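Local coordinates for protein involved in catabolism of external DNA (Legionella pneumophila subsp. pneumophila, PDB 2OO3) that probably methylates one adenine of 23S ribosomal RNA at N6, using S-adenosyl-L-methionine as the methyl donor, at residues H20-T24 with Y99-F105; R25-Y29 with P246-E252; I66-W70 with Y83-K88; S217-I223 with G239-P245. All blocks are in the same frame, centred on the assembly; numbering follows the deposited sequence.

Contact 1 (H20-T24 with Y99-F105)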
# COMPACT_ATOMS: atom_id res chain seq x y z
N HIS A 20 -3.60 2.38 -1.21
CA HIS A 20 -3.00 3.71 -1.31
C HIS A 20 -3.52 4.69 -0.25
O HIS A 20 -2.77 5.50 0.24
CB HIS A 20 -3.15 4.28 -2.72
CG HIS A 20 -2.31 3.56 -3.74
ND1 HIS A 20 -2.68 3.45 -5.06
CD2 HIS A 20 -1.11 2.92 -3.63
CE1 HIS A 20 -1.74 2.80 -5.73
NE2 HIS A 20 -0.79 2.46 -4.88
N ILE A 21 -4.79 4.58 0.12
CA ILE A 21 -5.29 5.41 1.21
C ILE A 21 -4.56 5.01 2.49
O ILE A 21 -4.15 5.90 3.27
CB ILE A 21 -6.82 5.26 1.42
CG1 ILE A 21 -7.54 5.74 0.15
CG2 ILE A 21 -7.28 6.06 2.67
CD1 ILE A 21 -9.06 5.43 0.13
N THR A 22 -4.42 3.69 2.70
CA THR A 22 -3.64 3.15 3.83
C THR A 22 -2.24 3.75 3.86
O THR A 22 -1.81 4.27 4.88
CB THR A 22 -3.58 1.63 3.81
OG1 THR A 22 -4.93 1.12 3.97
CG2 THR A 22 -2.73 1.10 4.97
N LEU A 23 -1.54 3.68 2.74
CA LEU A 23 -0.22 4.32 2.61
C LEU A 23 -0.27 5.81 3.02
O LEU A 23 0.54 6.26 3.81
CB LEU A 23 0.29 4.17 1.17
CG LEU A 23 1.62 4.86 0.83
CD1 LEU A 23 2.78 4.41 1.75
CD2 LEU A 23 1.98 4.61 -0.66
N THR A 24 -1.24 6.57 2.49
CA THR A 24 -1.30 8.00 2.81
C THR A 24 -1.46 8.26 4.31
O THR A 24 -0.88 9.23 4.82
CB THR A 24 -2.36 8.80 1.99
OG1 THR A 24 -3.69 8.49 2.43
CG2 THR A 24 -2.21 8.56 0.46
N TYR A 99 -3.54 7.55 -13.01
CA TYR A 99 -3.57 7.15 -11.60
C TYR A 99 -2.12 7.01 -11.06
O TYR A 99 -1.29 6.38 -11.72
CB TYR A 99 -4.35 5.81 -11.45
CG TYR A 99 -4.54 5.41 -10.00
CD1 TYR A 99 -5.50 6.04 -9.21
CD2 TYR A 99 -3.73 4.44 -9.40
CE1 TYR A 99 -5.67 5.68 -7.89
CE2 TYR A 99 -3.88 4.10 -8.06
CZ TYR A 99 -4.87 4.72 -7.32
OH TYR A 99 -5.02 4.45 -6.00
N PRO A 100 -1.83 7.60 -9.88
CA PRO A 100 -0.47 7.49 -9.34
C PRO A 100 -0.18 6.13 -8.73
O PRO A 100 -1.08 5.47 -8.19
CB PRO A 100 -0.41 8.59 -8.26
CG PRO A 100 -1.77 9.15 -8.12
CD PRO A 100 -2.72 8.36 -8.99
N GLY A 101 1.07 5.69 -8.82
CA GLY A 101 1.47 4.48 -8.11
C GLY A 101 1.92 4.90 -6.73
O GLY A 101 2.07 6.10 -6.48
N SER A 102 2.17 3.94 -5.85
CA SER A 102 2.62 4.22 -4.50
C SER A 102 3.84 5.15 -4.42
O SER A 102 3.88 6.06 -3.56
CB SER A 102 2.80 2.91 -3.69
OG SER A 102 3.87 2.16 -4.22
N PRO A 103 4.83 5.00 -5.32
CA PRO A 103 5.96 5.96 -5.22
C PRO A 103 5.54 7.44 -5.42
O PRO A 103 6.09 8.29 -4.77
CB PRO A 103 6.87 5.54 -6.40
CG PRO A 103 6.57 4.13 -6.62
CD PRO A 103 5.06 4.05 -6.44
N TYR A 104 4.56 7.69 -6.30
CA TYR A 104 4.05 9.05 -6.53
C TYR A 104 3.33 9.59 -5.29
O TYR A 104 3.51 10.77 -4.93
CB TYR A 104 3.14 9.07 -7.77
CG TYR A 104 2.91 10.46 -8.32
CD1 TYR A 104 3.70 10.95 -9.37
CD2 TYR A 104 1.89 11.27 -7.83
CE1 TYR A 104 3.53 12.25 -9.88
CE2 TYR A 104 1.68 12.57 -8.36
CZ TYR A 104 2.51 13.04 -9.37
OH TYR A 104 2.32 14.30 -9.89
N PHE A 105 2.57 8.76 -4.58
CA PHE A 105 2.06 9.19 -3.26
C PHE A 105 3.20 9.52 -2.27
O PHE A 105 3.16 10.57 -1.57
CB PHE A 105 1.11 8.12 -2.68
CG PHE A 105 -0.19 7.98 -3.45
CD1 PHE A 105 -1.23 8.91 -3.28
CD2 PHE A 105 -0.38 6.92 -4.32
CE1 PHE A 105 -2.44 8.78 -4.00
CE2 PHE A 105 -1.61 6.77 -5.03
CZ PHE A 105 -2.61 7.71 -4.87
O HOH W 1 1.54 1.27 -6.94
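His20 reaches out of helix 14-30 and shares an almost straight hydrogen bond with a tyrosine hydroxyl: its ND1 lies 2.7 Å from Tyr99 OH at an angle of 175°, and either atom could be the donor. The hydroxyl meets the imidazole at its edge. The two rings come from opposite directions and meet rim to rim, their planes 30° apart, so this is a polar link and not a stack. Tyr99 OH is bonded in turn to Tyr83 OH, a second-shell partner that helps fix where the phenol sits.

Phe105 covers one face of the imidazole, its CE2 3.5 Å from His20 ND1 and displaced toward the ring's rim. The rings are oblique to each other, and His20 CB makes an off-centre CH-pi contact with the phenyl ring as well. With CG anti to its own carbonyl carbon (chi1 -69°), His20 points the imidazole at the start of helix 102-109, where Gly101 is the N-cap residue. A water bridges the two segments here: it accepts from Ser102 N at 3.0 Å and has a weak link to His20 NE2. In this Rossmann-like methyltransferase, His20 and Ser102 are both predicted to bind S-adenosyl-L-methionine, and the side chain of Asp166, the predicted proton acceptor, is about 5 Å from that of His20.

One turn further along, Leu23 lays CD2 against Ser102 CB at 3.6 Å and also touches Phe105 CB. Thr24 turns its methyl CG2 to Phe105 CD1 at 3.9 Å, while its OG1 donates back to Ile21 O within the same helix.

Contact 2 (R25-Y29 with P246-E252)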
# COMPACT_ATOMS: atom_id res chain seq x y z
N ARG A 25 -2.20 7.40 5.01
CA ARG A 25 -2.46 7.60 6.45
C ARG A 25 -1.19 7.28 7.21
O ARG A 25 -0.82 7.98 8.17
CB ARG A 25 -3.64 6.72 6.92
CG ARG A 25 -4.95 7.02 6.17
CD ARG A 25 -5.83 8.10 6.84
NE ARG A 25 -5.15 9.17 7.57
CZ ARG A 25 -4.98 10.42 7.15
NH1 ARG A 25 -5.39 10.81 5.95
NH2 ARG A 25 -4.38 11.30 7.91
N LEU A 26 -0.46 6.25 6.74
CA LEU A 26 0.81 5.88 7.38
C LEU A 26 1.84 6.99 7.22
O LEU A 26 2.52 7.33 8.18
CB LEU A 26 1.35 4.54 6.83
CG LEU A 26 0.43 3.33 7.15
CD1 LEU A 26 0.99 2.12 6.45
CD2 LEU A 26 0.35 3.09 8.71
N LEU A 27 1.91 7.56 6.02
CA LEU A 27 2.85 8.66 5.72
C LEU A 27 2.52 9.92 6.51
O LEU A 27 3.41 10.54 7.09
CB LEU A 27 2.86 8.97 4.22
CG LEU A 27 3.50 7.86 3.34
CD1 LEU A 27 3.19 8.19 1.90
CD2 LEU A 27 4.99 7.72 3.53
N ALA A 28 1.23 10.25 6.57
CA ALA A 28 0.73 11.37 7.36
C ALA A 28 1.10 11.24 8.83
O ALA A 28 1.43 12.25 9.47
CB ALA A 28 -0.78 11.53 7.22
N TYR A 29 1.08 10.02 9.37
CA TYR A 29 1.42 9.84 10.79
C TYR A 29 2.90 9.99 11.02
O TYR A 29 3.34 10.72 11.94
CB TYR A 29 1.04 8.46 11.30
CG TYR A 29 1.44 8.24 12.75
CD1 TYR A 29 0.66 8.78 13.79
CD2 TYR A 29 2.58 7.49 13.10
CE1 TYR A 29 1.00 8.56 15.13
CE2 TYR A 29 2.93 7.27 14.44
CZ TYR A 29 2.12 7.79 15.45
OH TYR A 29 2.43 7.59 16.79
N PRO A 246 0.55 2.83 13.67
CA PRO A 246 0.51 4.07 14.43
C PRO A 246 -0.67 4.13 15.36
O PRO A 246 -1.73 3.49 15.13
CB PRO A 246 0.35 5.14 13.36
CG PRO A 246 0.87 4.47 12.07
CD PRO A 246 0.34 3.08 12.23
N TYR A 247 -0.40 4.83 16.46
CA TYR A 247 -1.39 5.51 17.26
C TYR A 247 -2.53 6.12 16.45
O TYR A 247 -2.32 7.06 15.62
CB TYR A 247 -0.69 6.65 18.04
CG TYR A 247 -1.49 7.17 19.21
CD1 TYR A 247 -1.98 6.30 20.20
CD2 TYR A 247 -1.76 8.55 19.33
CE1 TYR A 247 -2.73 6.79 21.29
CE2 TYR A 247 -2.50 9.04 20.41
CZ TYR A 247 -2.98 8.16 21.38
OH TYR A 247 -3.70 8.65 22.45
N THR A 248 -3.72 5.61 16.71
CA THR A 248 -4.98 6.09 16.15
C THR A 248 -5.32 5.49 14.78
O THR A 248 -6.42 5.71 14.27
CB THR A 248 -5.09 7.64 16.09
OG1 THR A 248 -4.29 8.13 15.00
CG2 THR A 248 -4.68 8.31 17.43
N PHE A 249 -4.40 4.72 14.20
CA PHE A 249 -4.62 4.16 12.86
C PHE A 249 -5.81 3.18 12.79
O PHE A 249 -6.59 3.24 11.86
CB PHE A 249 -3.33 3.49 12.33
CG PHE A 249 -3.51 2.80 11.01
CD1 PHE A 249 -3.45 3.52 9.83
CD2 PHE A 249 -3.79 1.44 10.97
CE1 PHE A 249 -3.62 2.88 8.59
CE2 PHE A 249 -3.98 0.79 9.76
CZ PHE A 249 -3.91 1.52 8.56
N PRO A 250 -5.92 2.23 13.76
CA PRO A 250 -7.10 1.36 13.77
C PRO A 250 -8.45 2.09 13.66
O PRO A 250 -9.27 1.68 12.86
CB PRO A 250 -6.96 0.57 15.09
CG PRO A 250 -5.48 0.39 15.21
CD PRO A 250 -4.96 1.81 14.80
N SER A 251 -8.67 3.17 14.41
CA SER A 251 -9.93 3.86 14.29
C SER A 251 -10.05 4.71 13.03
O SER A 251 -11.14 4.78 12.46
CB SER A 251 -10.29 4.68 15.55
OG SER A 251 -9.27 5.63 15.81
N GLU A 252 -8.97 5.34 12.56
CA GLU A 252 -9.05 6.02 11.27
C GLU A 252 -9.40 5.04 10.17
O GLU A 252 -10.26 5.32 9.35
CB GLU A 252 -7.72 6.67 10.86
CG GLU A 252 -7.30 7.83 11.75
CD GLU A 252 -6.20 8.67 11.14
OE1 GLU A 252 -5.47 8.16 10.26
OE2 GLU A 252 -6.07 9.83 11.56
O HOH W 2 -2.38 7.35 11.23
O HOH W 3 2.45 5.18 17.30
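Tyr29 and Pro246 make the main ring contact between these segments. Pro246 CB sits over the centre of the phenol face, 3.3 Å from the ring centroid, a well-centred CH-pi interaction. Tyr29 carries CG anti to its backbone N (chi1 178°), which brings the ring across the proline. Beyond it, the hydroxyl end runs past Tyr247, with Tyr29 OH 3.5 Å from Tyr247 CB.

The aliphatic contacts centre on Leu26. Its CD2 methyl packs against Pro246 CD at 3.5 Å and also lies over one face of the Phe249 ring, 4.0 Å from CE1. Arg25 CB comes to the edge of that same ring, so Phe249 is touched on a face and at its rim by consecutive residues of helix 14-30.

Among the polar contacts is a salt bridge from Arg25 NE to Glu252 OE1 at 2.9 Å. The bond is bent, with an N-H...O angle of 137°, and the nitrogen approaches from above the carboxylate plane; guanidinium and carboxylate are turned 69° apart. Arg25 also has a second acidic partner, since its NH1 forms a salt bridge with Glu82, and the guanidinium is thus held between two carboxylates.

One water, 2.5 Å from Tyr29 OH, accepts from Tyr247 N and ties the phenol to the backbone; another weakly bridges Arg25 O and Glu252 OE1.

A type II beta turn from Pro246 to Phe249 leads into helix 249-263, so the contact packs the C-terminal part of helix 14-30 against the strand-to-helix connection that follows strand 237-243 of the Rossmann-like sheet.

Contact 3 (I66-W70 with Y83-K88)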
# COMPACT_ATOMS: atom_id res chain seq x y z
N ILE A 66 -11.08 3.51 -8.07
CA ILE A 66 -10.95 4.94 -7.91
C ILE A 66 -12.11 5.77 -8.51
O ILE A 66 -12.50 6.78 -7.94
CB ILE A 66 -9.58 5.47 -8.43
CG1 ILE A 66 -9.41 6.98 -8.15
CG2 ILE A 66 -9.40 5.23 -9.92
CD1 ILE A 66 -9.64 7.38 -6.69
N ASN A 67 -12.66 5.36 -9.66
CA ASN A 67 -13.58 6.28 -10.32
C ASN A 67 -14.81 6.73 -9.47
O ASN A 67 -15.11 7.93 -9.44
CB ASN A 67 -14.00 5.80 -11.72
CG ASN A 67 -14.32 6.95 -12.66
OD1 ASN A 67 -13.66 8.00 -12.63
ND2 ASN A 67 -15.33 6.76 -13.51
N PRO A 68 -15.53 5.79 -8.83
CA PRO A 68 -16.67 6.24 -7.98
C PRO A 68 -16.24 7.12 -6.80
O PRO A 68 -16.97 8.03 -6.39
CB PRO A 68 -17.26 4.92 -7.43
CG PRO A 68 -16.77 3.84 -8.39
CD PRO A 68 -15.41 4.32 -8.86
N VAL A 69 -15.04 6.86 -6.28
CA VAL A 69 -14.51 7.58 -5.14
C VAL A 69 -14.16 8.99 -5.62
O VAL A 69 -14.53 10.00 -4.97
CB VAL A 69 -13.28 6.81 -4.50
CG1 VAL A 69 -12.59 7.65 -3.45
CG2 VAL A 69 -13.73 5.50 -3.88
N TRP A 70 -13.47 9.05 -6.76
CA TRP A 70 -13.05 10.30 -7.35
C TRP A 70 -14.23 11.18 -7.76
O TRP A 70 -14.25 12.38 -7.47
CB TRP A 70 -12.20 10.05 -8.60
CG TRP A 70 -11.85 11.30 -9.42
CD1 TRP A 70 -12.36 11.64 -10.66
CD2 TRP A 70 -10.91 12.35 -9.08
NE1 TRP A 70 -11.80 12.83 -11.09
CE2 TRP A 70 -10.91 13.28 -10.15
CE3 TRP A 70 -10.07 12.58 -7.97
CZ2 TRP A 70 -10.08 14.42 -10.16
CZ3 TRP A 70 -9.25 13.73 -7.97
CH2 TRP A 70 -9.27 14.64 -9.07
N TYR A 83 -5.00 11.53 -0.06
CA TYR A 83 -5.15 10.63 -1.20
C TYR A 83 -5.70 11.37 -2.42
O TYR A 83 -5.13 11.31 -3.50
CB TYR A 83 -6.10 9.47 -0.81
CG TYR A 83 -6.38 8.45 -1.91
CD1 TYR A 83 -5.35 7.63 -2.43
CD2 TYR A 83 -7.66 8.26 -2.39
CE1 TYR A 83 -5.60 6.68 -3.41
CE2 TYR A 83 -7.93 7.31 -3.39
CZ TYR A 83 -6.90 6.51 -3.88
OH TYR A 83 -7.16 5.56 -4.86
N ILE A 84 -6.85 12.01 -2.25
CA ILE A 84 -7.46 12.79 -3.30
C ILE A 84 -6.55 13.89 -3.85
O ILE A 84 -6.53 14.12 -5.05
CB ILE A 84 -8.85 13.37 -2.84
CG1 ILE A 84 -9.86 12.22 -2.59
CG2 ILE A 84 -9.46 14.34 -3.89
CD1 ILE A 84 -10.19 11.34 -3.83
N SER A 85 -5.83 14.59 -2.97
CA SER A 85 -5.02 15.73 -3.44
C SER A 85 -3.95 15.25 -4.40
O SER A 85 -3.65 15.94 -5.37
CB SER A 85 -4.37 16.50 -2.29
OG SER A 85 -3.32 15.74 -1.75
N VAL A 86 -3.38 14.06 -4.16
CA VAL A 86 -2.36 13.53 -5.09
C VAL A 86 -2.97 13.17 -6.47
O VAL A 86 -2.35 13.41 -7.54
CB VAL A 86 -1.60 12.32 -4.47
CG1 VAL A 86 -0.62 11.71 -5.47
CG2 VAL A 86 -0.86 12.76 -3.23
N ILE A 87 -4.16 12.57 -6.45
CA ILE A 87 -4.85 12.22 -7.69
C ILE A 87 -5.23 13.50 -8.46
O ILE A 87 -5.15 13.55 -9.70
CB ILE A 87 -6.08 11.35 -7.39
CG1 ILE A 87 -5.62 10.00 -6.82
CG2 ILE A 87 -6.93 11.06 -8.66
CD1 ILE A 87 -6.61 9.44 -5.99
N LYS A 88 -5.64 14.52 -7.72
CA LYS A 88 -5.91 15.84 -8.31
C LYS A 88 -4.65 16.38 -8.99
O LYS A 88 -4.71 16.86 -10.12
CB LYS A 88 -6.38 16.81 -7.22
CG LYS A 88 -6.97 18.12 -7.77
CD LYS A 88 -7.70 18.92 -6.63
CE LYS A 88 -8.99 18.25 -6.14
NZ LYS A 88 -9.61 19.02 -4.96
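Helices 66-71 and 81-90 meet nearly at right angles, their short segments crossing at -102° with axes 11.9 Å apart, a spacing bridged by long side chains. This is a near-orthogonal packing of two helices in the chain segment that connects strands 48-50 and 98-100 of the small antiparallel pair, set beside the main Rossmann-like sheet. No hydrogen bond joins the two segments; the contact is made by apolar side chains.

Trp70 spans much of the gap. Its CG is anti to the backbone N (chi1 173°), which sends the indole out toward helix 81-90 with the six-membered ring leading. Ile87 slides past it in the opposite direction and brings CG2 to 3.6 Å from Trp70 CE3. At the far end of the indole, Trp70 CH2 reaches the backbone of Lys88, 3.6 Å from CA. Ile84 presents its carbonyl oxygen at the edge of the ring and its CG2 to Trp70 CZ3 at 4.1 Å. At the other end of the indole, NE1 is hydrogen-bonded to Ser94 O, which helps fix the ring's rotation, and Arg73 adds a cation-pi contact.

One turn back, Ile66 makes the other apolar contact. Its CD1 methyl touches Ile87 CD1 at 3.7 Å and comes equally near Tyr83 CE2. Tyr83 continues inward, its ring packed on His20, predicted to bind S-adenosyl-L-methionine; this helix pair thus backs onto the second shell of that site.

Within helix 81-90, Ile87 CD1 lies 3.5 Å above the plane of the Tyr83 ring, displaced toward the rim, and the same methyl meets Ile66.

Contact 4 (S217-I223 with G239-P245). With SO4 (sulfate ion), chain C.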
# COMPACT_ATOMS: atom_id res chain seq x y z
N SER A 217 4.99 -10.92 14.97
CA SER A 217 4.76 -9.93 15.99
C SER A 217 3.28 -9.84 16.32
O SER A 217 2.42 -9.98 15.45
CB SER A 217 5.28 -8.55 15.53
OG SER A 217 5.00 -7.57 16.51
N SER A 218 3.01 -9.60 17.59
CA SER A 218 1.67 -9.38 18.08
C SER A 218 1.30 -7.90 18.09
O SER A 218 0.15 -7.53 18.42
CB SER A 218 1.60 -9.89 19.52
OG SER A 218 2.65 -9.27 20.23
N LYS A 219 2.24 -7.03 17.76
CA LYS A 219 1.89 -5.60 17.68
C LYS A 219 1.50 -5.37 16.23
O LYS A 219 2.30 -4.84 15.43
CB LYS A 219 3.05 -4.68 18.05
CG LYS A 219 3.51 -4.75 19.52
CD LYS A 219 4.53 -3.63 19.79
CE LYS A 219 5.74 -4.14 20.53
NZ LYS A 219 6.70 -4.84 19.63
N SER A 220 0.29 -5.79 15.88
CA SER A 220 -0.08 -5.90 14.46
C SER A 220 -1.54 -5.53 14.28
O SER A 220 -2.34 -5.59 15.23
CB SER A 220 0.13 -7.36 14.02
OG SER A 220 -0.80 -8.21 14.69
N VAL A 221 -1.90 -5.09 13.08
CA VAL A 221 -3.30 -4.96 12.72
C VAL A 221 -3.48 -5.54 11.33
O VAL A 221 -2.59 -5.41 10.45
CB VAL A 221 -3.85 -3.50 12.91
CG1 VAL A 221 -3.16 -2.49 11.96
CG2 VAL A 221 -5.35 -3.46 12.66
N ARG A 222 -4.59 -6.23 11.14
CA ARG A 222 -4.94 -6.77 9.84
C ARG A 222 -6.22 -6.06 9.42
O ARG A 222 -7.14 -5.95 10.22
CB ARG A 222 -5.18 -8.28 9.97
CG ARG A 222 -6.16 -8.77 8.93
CD ARG A 222 -6.06 -10.24 8.70
NE ARG A 222 -6.72 -11.05 9.70
CZ ARG A 222 -7.61 -12.02 9.41
NH1 ARG A 222 -7.98 -12.30 8.16
NH2 ARG A 222 -8.13 -12.73 10.40
N ILE A 223 -6.24 -5.52 8.19
CA ILE A 223 -7.45 -4.92 7.66
C ILE A 223 -7.81 -5.62 6.34
O ILE A 223 -6.93 -6.04 5.58
CB ILE A 223 -7.28 -3.40 7.49
CG1 ILE A 223 -6.24 -3.08 6.41
CG2 ILE A 223 -6.89 -2.77 8.86
CD1 ILE A 223 -6.18 -1.57 6.00
N GLY A 239 -6.38 -7.38 1.53
CA GLY A 239 -6.11 -6.87 2.88
C GLY A 239 -4.75 -6.27 3.02
O GLY A 239 -3.94 -6.33 2.07
N LEU A 240 -4.50 -5.66 4.17
CA LEU A 240 -3.12 -5.27 4.54
C LEU A 240 -2.81 -5.70 5.98
O LEU A 240 -3.69 -5.68 6.84
CB LEU A 240 -2.84 -3.77 4.32
CG LEU A 240 -3.03 -3.28 2.86
CD1 LEU A 240 -4.37 -2.55 2.68
CD2 LEU A 240 -1.90 -2.35 2.46
N TRP A 241 -1.58 -6.13 6.18
CA TRP A 241 -1.08 -6.53 7.48
C TRP A 241 -0.02 -5.51 7.88
O TRP A 241 0.93 -5.28 7.12
CB TRP A 241 -0.48 -7.95 7.40
CG TRP A 241 -0.11 -8.45 8.77
CD1 TRP A 241 0.95 -8.05 9.53
CD2 TRP A 241 -0.82 -9.41 9.54
NE1 TRP A 241 0.96 -8.72 10.74
CE2 TRP A 241 -0.13 -9.55 10.77
CE3 TRP A 241 -1.98 -10.17 9.32
CZ2 TRP A 241 -0.56 -10.43 11.78
CZ3 TRP A 241 -2.41 -11.06 10.34
CH2 TRP A 241 -1.71 -11.16 11.55
N ILE A 242 -0.21 -4.87 9.03
CA ILE A 242 0.70 -3.81 9.46
C ILE A 242 1.30 -4.19 10.79
O ILE A 242 0.58 -4.55 11.72
CB ILE A 242 -0.01 -2.40 9.53
CG1 ILE A 242 -0.56 -2.01 8.15
CG2 ILE A 242 0.98 -1.33 10.02
CD1 ILE A 242 -1.62 -0.97 8.14
N ILE A 243 2.63 -4.18 10.84
CA ILE A 243 3.38 -4.36 12.08
C ILE A 243 3.82 -2.99 12.58
O ILE A 243 4.33 -2.17 11.81
CB ILE A 243 4.61 -5.23 11.87
CG1 ILE A 243 4.17 -6.62 11.34
CG2 ILE A 243 5.44 -5.38 13.18
CD1 ILE A 243 5.34 -7.52 10.82
N ASN A 244 3.60 -2.76 13.87
CA ASN A 244 3.84 -1.48 14.52
C ASN A 244 2.94 -0.38 13.97
O ASN A 244 3.42 0.70 13.60
CB ASN A 244 5.33 -1.15 14.46
CG ASN A 244 6.16 -2.15 15.27
OD1 ASN A 244 5.73 -2.60 16.35
ND2 ASN A 244 7.33 -2.50 14.77
N PRO A 245 1.62 -0.64 13.89
CA PRO A 245 0.81 0.41 13.33
C PRO A 245 0.75 1.64 14.26
O PRO A 245 0.91 1.50 15.49
CB PRO A 245 -0.57 -0.23 13.19
CG PRO A 245 -0.60 -1.28 14.30
CD PRO A 245 0.82 -1.82 14.29
S SO4 C . 6.13 -8.73 19.86
O1 SO4 C . 5.71 -7.55 19.12
O2 SO4 C . 7.40 -9.20 19.30
O3 SO4 C . 6.32 -8.35 21.26
O4 SO4 C . 5.16 -9.81 19.75
O HOH W 4 2.78 -9.65 12.68
O HOH W 5 6.56 -5.29 17.03
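Val221 and Ile242 face each other as a hydrogen-bonded antiparallel pair: Val221 N gives to Ile242 O at 2.9 Å, and Ile242 N returns a bond to Val221 O at 2.8 Å. Ile223 and Leu240 repeat the pattern two residues further on, and Asn244 N to Lys219 O (2.9 Å, 170°) closes the other end. Ser220 with Ile243 and Arg222 with Trp241 are the non-hydrogen-bonded pairs.

On the face bearing Arg222 and Trp241, the indole lies across its neighbours. Arg222 CB approaches Trp241 CE3 at 3.8 Å, with guanidinium and ring planes 22° apart, and Ser220 CB lies 3.6 Å from Trp241 NE1. A water accepts from Trp241 NE1 and donates a hydrogen of its own to Ser217 O. Salt bridges to Glu274 and Glu224 hold the tip of Arg222, while helix 203-216 packs over the tryptophan.

The other face is aliphatic. Val221 CG1, set between its backbone N and carbonyl carbon (chi1 64°), meets Pro245 CB at 3.7 Å; Ile223 CD1 touches Leu240 CD1. Helix 249-263 covers this side through Phe249, Ile253 and Leu257.

At the strand entrance Ser217 OG accepts from Lys219 N, an ST turn. A sulfate, probably from the crystallisation liquor, is gripped here by Ser217 OG (2.7 Å to O1), Ser218 N and Lys219 NZ, with a further bond from Lys278. A water joins the sulfate to Asn244 OD1.

In this beta hairpin strand 237-243 inserts antiparallel between 193-200 and 220-226, giving the strand order 3-2-1-4-5-7-6 of Rossmann-like methyltransferases, here with 270-275 added at the edge.

Helix 14-30 ties the set together: its residues 20-24 serve contact 1 and 25-29 contact 2, about 15 Å apart between centres. Contact 2 continues into contact 4, about 12 Å away between centres, because strand 237-243 is followed by helix 249-263, and Phe249 packs on Ile242 and Val221. Contact 3 lies across the chain's centre from contact 4, their centres about 25 Å apart, but about 10 Å centre to centre from contact 1, which it meets through Tyr83. Along the chain contact 3 falls between the segments of contact 1, and contact 4 between those of contact 2. Thr22 packs on Ile223, Leu240 and Ile242, so helix 14-30 connects the sheet's antiparallel end with the predicted cofactor site.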